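Side-chain contacts in beta-ketoacyl-[acyl-carrier-protein] synthase FabY (Pseudomonas aeruginosa, PDB 4CW4), which catalyses the condensation of acetyl-CoA with malonyl-ACP to acetoacetyl-ACP, the primer of fatty acid synthesis: residues T288-L293 / C533-K538; D391-A396 / V414-A419. One frame throughout, in Å; residues are numbered along the deposited sequence.

Contact 1 (T288-L293 / C533-K538)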
ATOM      1  N   THR A 288       8.271   5.008  -3.307  1.00  9.72           N
ATOM      2  CA  THR A 288       7.457   4.848  -2.107  1.00  9.36           C
ATOM      3  C   THR A 288       7.978   5.565  -0.853  1.00  9.47           C
ATOM      4  O   THR A 288       7.191   6.203  -0.146  1.00  9.98           O
ATOM      5  CB  THR A 288       7.231   3.336  -1.840  1.00 10.05           C
ATOM      6  OG1 THR A 288       6.252   2.837  -2.754  1.00 10.56           O
ATOM      7  CG2 THR A 288       6.774   3.049  -0.421  1.00  9.90           C
ATOM      8  N   PHE A 289       9.268   5.474  -0.542  1.00  9.73           N
ATOM      9  CA  PHE A 289       9.691   6.092   0.704  1.00  9.71           C
ATOM     10  C   PHE A 289       9.403   7.587   0.718  1.00  9.73           C
ATOM     11  O   PHE A 289       9.007   8.117   1.740  1.00  9.80           O
ATOM     12  CB  PHE A 289      11.162   5.813   1.024  1.00  9.31           C
ATOM     13  CG  PHE A 289      11.702   6.702   2.101  1.00 10.70           C
ATOM     14  CD1 PHE A 289      11.436   6.442   3.431  1.00 10.98           C
ATOM     15  CD2 PHE A 289      12.437   7.822   1.780  1.00 10.11           C
ATOM     16  CE1 PHE A 289      11.914   7.253   4.410  1.00 11.15           C
ATOM     17  CE2 PHE A 289      12.917   8.649   2.772  1.00 10.50           C
ATOM     18  CZ  PHE A 289      12.652   8.367   4.088  1.00 10.49           C
ATOM     19  N   LEU A 290       9.593   8.259  -0.412  1.00  9.80           N
ATOM     20  CA  LEU A 290       9.307   9.678  -0.480  1.00 10.38           C
ATOM     21  C   LEU A 290       7.811   9.951  -0.312  1.00 10.29           C
ATOM     22  O   LEU A 290       7.444  10.986   0.215  1.00 11.54           O
ATOM     23  CB  LEU A 290       9.855  10.295  -1.777  1.00 11.53           C
ATOM     24  CG  LEU A 290      11.386  10.397  -1.889  1.00 11.52           C
ATOM     25  CD1 LEU A 290      11.786  11.083  -3.192  1.00 12.57           C
ATOM     26  CD2 LEU A 290      11.954  11.156  -0.710  1.00 12.80           C
ATOM     27  N   TYR A 291       6.947   9.039  -0.760  1.00 10.61           N
ATOM     28  CA  TYR A 291       5.527   9.189  -0.499  1.00 10.50           C
ATOM     29  C   TYR A 291       5.206   9.123   1.004  1.00  9.84           C
ATOM     30  O   TYR A 291       4.431   9.935   1.527  1.00 11.47           O
ATOM     31  CB  TYR A 291       4.726   8.125  -1.259  1.00  9.86           C
ATOM     32  CG  TYR A 291       4.601   8.295  -2.766  1.00 11.35           C
ATOM     33  CD1 TYR A 291       5.655   8.692  -3.555  1.00 11.85           C
ATOM     34  CD2 TYR A 291       3.410   8.019  -3.398  1.00 10.87           C
ATOM     35  CE1 TYR A 291       5.520   8.831  -4.930  1.00 11.80           C
ATOM     36  CE2 TYR A 291       3.270   8.145  -4.765  1.00 11.52           C
ATOM     37  CZ  TYR A 291       4.330   8.556  -5.525  1.00 10.73           C
ATOM     38  OH  TYR A 291       4.216   8.696  -6.891  1.00 11.78           O
ATOM     39  N   ASN A 292       5.833   8.188   1.709  1.00 10.05           N
ATOM     40  CA  ASN A 292       5.698   8.130   3.158  1.00  9.75           C
ATOM     41  C   ASN A 292       6.283   9.406   3.788  1.00 10.67           C
ATOM     42  O   ASN A 292       5.746   9.947   4.755  1.00 11.59           O
ATOM     43  CB  ASN A 292       6.417   6.893   3.723  1.00  9.27           C
ATOM     44  CG  ASN A 292       5.605   5.621   3.602  1.00 10.74           C
ATOM     45  OD1 ASN A 292       4.371   5.639   3.604  1.00 10.85           O
ATOM     46  ND2 ASN A 292       6.306   4.501   3.535  1.00 12.93           N
ATOM     47  N   LEU A 293       7.389   9.890   3.243  1.00 10.21           N
ATOM     48  CA  LEU A 293       8.059  11.064   3.806  1.00 10.59           C
ATOM     49  C   LEU A 293       7.193  12.318   3.602  1.00 10.56           C
ATOM     50  O   LEU A 293       7.144  13.174   4.475  1.00 10.68           O
ATOM     51  CB  LEU A 293       9.455  11.249   3.206  1.00 10.08           C
ATOM     52  CG  LEU A 293      10.347  12.339   3.807  1.00 11.19           C
ATOM     53  CD1 LEU A 293      10.616  12.051   5.259  1.00 12.91           C
ATOM     54  CD2 LEU A 293      11.665  12.445   3.046  1.00 10.72           C
ATOM     55  N   CYS A 533      20.450  18.538  -0.396  1.00 10.11           N
ATOM     56  CA  CYS A 533      20.361  17.400  -1.300  1.00 11.46           C
ATOM     57  C   CYS A 533      18.950  17.259  -1.849  1.00 11.56           C
ATOM     58  O   CYS A 533      17.963  17.340  -1.097  1.00 12.56           O
ATOM     59  CB  CYS A 533      20.726  16.096  -0.597  1.00 12.01           C
ATOM     60  SG  CYS A 533      20.757  14.675  -1.723  1.00 13.19           S
ATOM     61  N   PHE A 534      18.871  17.037  -3.157  1.00 10.72           N
ATOM     62  CA  PHE A 534      17.628  16.679  -3.820  1.00 10.42           C
ATOM     63  C   PHE A 534      17.625  15.170  -4.046  1.00  9.71           C
ATOM     64  O   PHE A 534      18.468  14.633  -4.785  1.00 11.02           O
ATOM     65  CB  PHE A 534      17.531  17.420  -5.139  1.00 11.24           C
ATOM     66  CG  PHE A 534      17.570  18.912  -4.970  1.00 10.78           C
ATOM     67  CD1 PHE A 534      16.470  19.583  -4.495  1.00 11.86           C
ATOM     68  CD2 PHE A 534      18.713  19.630  -5.253  1.00 10.98           C
ATOM     69  CE1 PHE A 534      16.489  20.937  -4.322  1.00 11.42           C
ATOM     70  CE2 PHE A 534      18.743  20.989  -5.072  1.00 11.61           C
ATOM     71  CZ  PHE A 534      17.630  21.648  -4.605  1.00 11.47           C
ATOM     72  N   ILE A 535      16.687  14.493  -3.387  1.00  9.57           N
ATOM     73  CA  ILE A 535      16.502  13.051  -3.539  1.00  9.99           C
ATOM     74  C   ILE A 535      15.499  12.821  -4.671  1.00  9.96           C
ATOM     75  O   ILE A 535      14.366  13.313  -4.591  1.00 11.82           O
ATOM     76  CB  ILE A 535      15.929  12.421  -2.255  1.00 11.46           C
ATOM     77  CG1 ILE A 535      16.733  12.799  -1.002  1.00 13.88           C
ATOM     78  CG2 ILE A 535      15.849  10.911  -2.406  1.00 11.87           C
ATOM     79  CD1 ILE A 535      18.151  12.399  -0.995  1.00 16.31           C
ATOM     80  N   ASN A 536      15.905  12.106  -5.717  1.00  8.98           N
ATOM     81  CA  ASN A 536      15.042  11.890  -6.859  1.00  9.27           C
ATOM     82  C   ASN A 536      14.654  10.426  -7.036  1.00 10.11           C
ATOM     83  O   ASN A 536      15.494   9.526  -6.911  1.00 10.15           O
ATOM     84  CB  ASN A 536      15.695  12.399  -8.143  1.00 11.10           C
ATOM     85  CG  ASN A 536      14.667  12.626  -9.240  1.00 11.67           C
ATOM     86  OD1 ASN A 536      13.562  13.124  -8.973  1.00 12.24           O
ATOM     87  ND2 ASN A 536      14.983  12.200 -10.458  1.00 13.04           N
ATOM     88  N   SER A 537      13.381  10.188  -7.308  0.66  7.81           N
ATOM     89  CA  SER A 537      12.877   8.817  -7.375  0.66  8.38           C
ATOM     90  C   SER A 537      11.679   8.677  -8.295  0.66  9.50           C
ATOM     91  O   SER A 537      10.908   9.612  -8.552  0.66  7.52           O
ATOM     92  CB  SER A 537      12.507   8.319  -5.981  0.66  9.35           C
ATOM     93  OG  SER A 537      12.286   6.925  -5.936  0.66 12.81           O
ATOM     94  N   LYS A 538      11.492   7.460  -8.791  0.66 12.80           N
ATOM     95  CA  LYS A 538      10.405   7.210  -9.711  0.66 11.77           C
ATOM     96  C   LYS A 538      10.183   5.740  -9.718  0.66 20.49           C
ATOM     97  O   LYS A 538      10.986   4.939  -9.207  0.66 13.78           O
ATOM     98  CB  LYS A 538      10.750   7.644 -11.140  0.66 21.54           C
ATOM     99  CG  LYS A 538      11.843   8.693 -11.261  0.66 26.92           C
ATOM    100  CD  LYS A 538      12.589   8.585 -12.549  0.66 11.27           C
ATOM    101  CE  LYS A 538      11.755   8.936 -13.730  0.66 10.75           C
ATOM    102  NZ  LYS A 538      12.521   9.793 -14.677  0.66 13.42           N
TER
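Leu290, in the first turn of helix 288-301, faces Ile535 and Ser537 of the strand, and the two backbones stay well apart: the nearest alpha carbons, those of Leu290 and Ser537, are 7.8 Å from each other. No hydrogen bond joins the segments. Within the helix the turn is regular, Asn292 N bonding to Thr288 O at 3.0 Å, while Leu290 N makes a weak hydrogen bond to Ser483 OG. The contact is made by side chains reaching across the gap.

Leucine suits that task because it reaches out without bringing polar atoms. Leu290 CD1 is anti to CA (chi2 -177°), which stretches this branch to its full length toward the strand. It arrives between the two strand residues that point at the helix. Leu290 CD1 lies 3.7 Å from Ile535 O, 4.0 Å from Ser537 CB and 4.1 Å from Ile535 CG2, so one methyl group meets a carbonyl oxygen, a methylene and a methyl. The beta-branch of Ile535 divides its work: CG2, anti to the backbone N, is offered to Leu290, while CG1 and CD1 lead away along the strand. Ser537 is small enough for CB to lie against Leu290 while its side chain also packs on Ala287 and His439. His439 is predicted to be an active-site residue, and Cys286, the probable nucleophile, lies just before this helix.

Such a buried helix starting beside the reactive cysteine is a hallmark of the thiolase fold. Phe289 leans on helix 482-496 and on strand 307-314, whereas the strand's other face, through Phe534 and Asn536, meets helix 409-425. Strand 532-539 itself pairs with strands 434-437 and 543-550.

Contact 2 (D391-A396 / V414-A419)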
ATOM      1  N   ASP A 391      10.302  19.482   2.069  1.00 11.79           N
ATOM      2  CA  ASP A 391       9.278  19.228   1.073  1.00 11.99           C
ATOM      3  C   ASP A 391       9.548  17.930   0.367  1.00 11.60           C
ATOM      4  O   ASP A 391      10.716  17.533   0.177  1.00 12.91           O
ATOM      5  CB  ASP A 391       9.255  20.315  -0.005  1.00 13.36           C
ATOM      6  CG  ASP A 391       8.333  21.495   0.330  1.00 16.13           C
ATOM      7  OD1 ASP A 391       7.112  21.308   0.602  1.00 17.95           O
ATOM      8  OD2 ASP A 391       8.851  22.624   0.319  1.00 17.73           O
ATOM      9  N   VAL A 392       8.456  17.307  -0.063  1.00 11.01           N
ATOM     10  CA  VAL A 392       8.472  16.277  -1.080  1.00 10.39           C
ATOM     11  C   VAL A 392       7.379  16.609  -2.069  1.00  9.77           C
ATOM     12  O   VAL A 392       6.235  16.874  -1.684  1.00 12.35           O
ATOM     13  CB  VAL A 392       8.197  14.873  -0.488  1.00 11.72           C
ATOM     14  CG1 VAL A 392       7.977  13.825  -1.600  1.00 12.27           C
ATOM     15  CG2 VAL A 392       9.347  14.445   0.436  1.00 12.51           C
ATOM     16  N   PHE A 393       7.736  16.591  -3.339  1.00 10.15           N
ATOM     17  CA  PHE A 393       6.777  16.805  -4.413  1.00 10.39           C
ATOM     18  C   PHE A 393       6.590  15.540  -5.220  1.00 10.28           C
ATOM     19  O   PHE A 393       7.549  14.841  -5.558  1.00 10.27           O
ATOM     20  CB  PHE A 393       7.227  17.966  -5.284  1.00 11.04           C
ATOM     21  CG  PHE A 393       7.275  19.269  -4.533  1.00 11.37           C
ATOM     22  CD1 PHE A 393       6.109  19.897  -4.125  1.00 12.65           C
ATOM     23  CD2 PHE A 393       8.482  19.833  -4.190  1.00 12.16           C
ATOM     24  CE1 PHE A 393       6.167  21.072  -3.394  1.00 13.62           C
ATOM     25  CE2 PHE A 393       8.541  21.007  -3.466  1.00 12.79           C
ATOM     26  CZ  PHE A 393       7.382  21.634  -3.081  1.00 13.65           C
ATOM     27  N   ILE A 394       5.325  15.253  -5.507  1.00 10.66           N
ATOM     28  CA  ILE A 394       4.907  14.050  -6.184  1.00 10.90           C
ATOM     29  C   ILE A 394       4.016  14.440  -7.358  1.00 10.65           C
ATOM     30  O   ILE A 394       3.060  15.195  -7.192  1.00 11.79           O
ATOM     31  CB  ILE A 394       4.096  13.154  -5.222  1.00 12.12           C
ATOM     32  CG1 ILE A 394       5.010  12.611  -4.110  1.00 13.91           C
ATOM     33  CG2 ILE A 394       3.414  12.019  -5.975  1.00 13.05           C
ATOM     34  CD1 ILE A 394       4.272  11.927  -2.942  1.00 14.19           C
ATOM     35  N   ASN A 395       4.324  13.923  -8.535  1.00 10.63           N
ATOM     36  CA  ASN A 395       3.559  14.208  -9.747  1.00 10.49           C
ATOM     37  C   ASN A 395       3.528  12.976 -10.636  1.00 11.80           C
ATOM     38  O   ASN A 395       4.566  12.349 -10.880  1.00 12.37           O
ATOM     39  CB  ASN A 395       4.185  15.364 -10.535  1.00 11.22           C
ATOM     40  CG  ASN A 395       4.087  16.681  -9.798  1.00 12.67           C
ATOM     41  OD1 ASN A 395       4.997  17.049  -9.031  1.00 13.45           O
ATOM     42  ND2 ASN A 395       2.977  17.394 -10.002  1.00 13.88           N
ATOM     43  N   ALA A 396       2.340  12.652 -11.140  1.00 11.32           N
ATOM     44  CA  ALA A 396       2.154  11.541 -12.066  1.00 11.42           C
ATOM     45  C   ALA A 396       2.508  11.997 -13.490  1.00 11.55           C
ATOM     46  O   ALA A 396       2.992  13.114 -13.696  1.00 12.00           O
ATOM     47  CB  ALA A 396       0.724  11.005 -11.977  1.00 11.24           C
ATOM     48  N   VAL A 414      11.122  17.511  -9.815  1.00  9.86           N
ATOM     49  CA  VAL A 414      12.460  18.075  -9.664  1.00  9.40           C
ATOM     50  C   VAL A 414      12.419  19.607  -9.700  1.00 10.83           C
ATOM     51  O   VAL A 414      13.029  20.267  -8.870  1.00 10.97           O
ATOM     52  CB  VAL A 414      13.445  17.519 -10.718  1.00  9.88           C
ATOM     53  CG1 VAL A 414      14.818  18.165 -10.563  1.00 10.30           C
ATOM     54  CG2 VAL A 414      13.550  15.979 -10.584  1.00 10.91           C
ATOM     55  N   ALA A 415      11.682  20.165 -10.654  1.00 11.03           N
ATOM     56  CA  ALA A 415      11.571  21.615 -10.766  1.00 10.95           C
ATOM     57  C   ALA A 415      10.996  22.203  -9.488  1.00 10.92           C
ATOM     58  O   ALA A 415      11.533  23.184  -8.954  1.00 11.93           O
ATOM     59  CB  ALA A 415      10.721  22.007 -11.961  1.00 12.71           C
ATOM     60  N   LYS A 416       9.893  21.638  -9.000  1.00 10.61           N
ATOM     61  CA  LYS A 416       9.269  22.186  -7.788  1.00 10.37           C
ATOM     62  C   LYS A 416      10.199  22.040  -6.583  1.00 10.75           C
ATOM     63  O   LYS A 416      10.250  22.911  -5.707  1.00 11.05           O
ATOM     64  CB  LYS A 416       7.930  21.509  -7.488  1.00 11.45           C
ATOM     65  CG  LYS A 416       6.842  21.827  -8.476  1.00 12.87           C
ATOM     66  CD  LYS A 416       5.546  21.140  -8.111  1.00 14.48           C
ATOM     67  CE  LYS A 416       4.917  21.757  -6.882  1.00 15.55           C
ATOM     68  NZ  LYS A 416       3.647  21.112  -6.474  1.00 15.73           N
ATOM     69  N   ALA A 417      10.942  20.936  -6.531  1.00 10.41           N
ATOM     70  CA  ALA A 417      11.862  20.719  -5.404  1.00 11.25           C
ATOM     71  C   ALA A 417      12.952  21.794  -5.379  1.00 11.62           C
ATOM     72  O   ALA A 417      13.243  22.389  -4.333  1.00 11.62           O
ATOM     73  CB  ALA A 417      12.479  19.315  -5.468  1.00 11.36           C
ATOM     74  N   VAL A 418      13.563  22.031  -6.530  1.00 10.92           N
ATOM     75  CA  VAL A 418      14.594  23.047  -6.632  1.00 11.68           C
ATOM     76  C   VAL A 418      14.031  24.441  -6.281  1.00 11.53           C
ATOM     77  O   VAL A 418      14.637  25.172  -5.492  1.00 13.22           O
ATOM     78  CB  VAL A 418      15.278  23.012  -8.016  1.00 11.92           C
ATOM     79  CG1 VAL A 418      16.304  24.130  -8.133  1.00 12.35           C
ATOM     80  CG2 VAL A 418      15.981  21.659  -8.217  1.00 11.92           C
ATOM     81  N   ALA A 419      12.864  24.789  -6.818  1.00 11.31           N
ATOM     82  CA  ALA A 419      12.281  26.089  -6.526  1.00 12.07           C
ATOM     83  C   ALA A 419      12.044  26.229  -5.024  1.00 12.29           C
ATOM     84  O   ALA A 419      12.269  27.306  -4.448  1.00 13.25           O
ATOM     85  CB  ALA A 419      10.971  26.277  -7.279  1.00 13.53           C
TER
HETATM   86  O   HOH W   1       3.978  18.402  -6.915  1.00 16.94           O
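Phe393 and Lys416 carry this strand-to-helix contact in the C-terminal half of the thiolase fold, where helix 409-425 packs on strand 387-394. Phe393 CG lies beside the backbone N (chi1 -63°), which turns the ring toward the helix. The two side chains cross at about a right angle. Lys416 CB stands 3.9 Å from the ring centroid and 18° off its normal, a CH-pi contact over one face, although displaced toward the rim. The lysine chain then bends at chi3 (71°), bringing Lys416 CE to 3.5 Å from Phe393 CD1. CB and CE thus touch the ring, CE past its rim on the CD1 side, and Lys416 NZ follows outward, still 3.6 Å from Phe393 CD1. Lysine suits the place: an apolar stem for the phenyl group, a charge at the end for the dimer interface. At the opposite rim, from the same side of the plane, Lys416 O comes to 3.4 Å from Phe393 CE2. Ala417 lets the helix come close, its CB being only 4.2 Å from Phe393 CD2.

The polar ends turn to the second subunit: Lys416 NZ forms a salt bridge with Asp220 of that subunit, and Asn395 ND2 bonds to its Val276 O. Between Asn395 and Lys416 sits one water, hydrogen-bonded to Asn395 OD1 at 2.7 Å and accepting from Lys416 NZ at 2.8 Å.

Overall arrangement
The two contacts have centres about 10 Å apart and lie on the two faces of one set of strands in the ketosynthase core. Along the chain, 391-396 and 414-419 both fall between 288-293 and 533-538, so contact 2 is nested inside the loop that contact 1 closes. Strands 387-394 and 532-539 each pair antiparallel with strand 543-550, which lies between them; helix 288-301 packs on one face of these strands and helix 409-425 on the other. The contacts also touch directly, with Asn536 OD1 3.3 Å from Val414 CG2. Contact 1 lies close to the probable catalytic residues Cys286 and His439, whereas contact 2 reaches outward to the dimer interface.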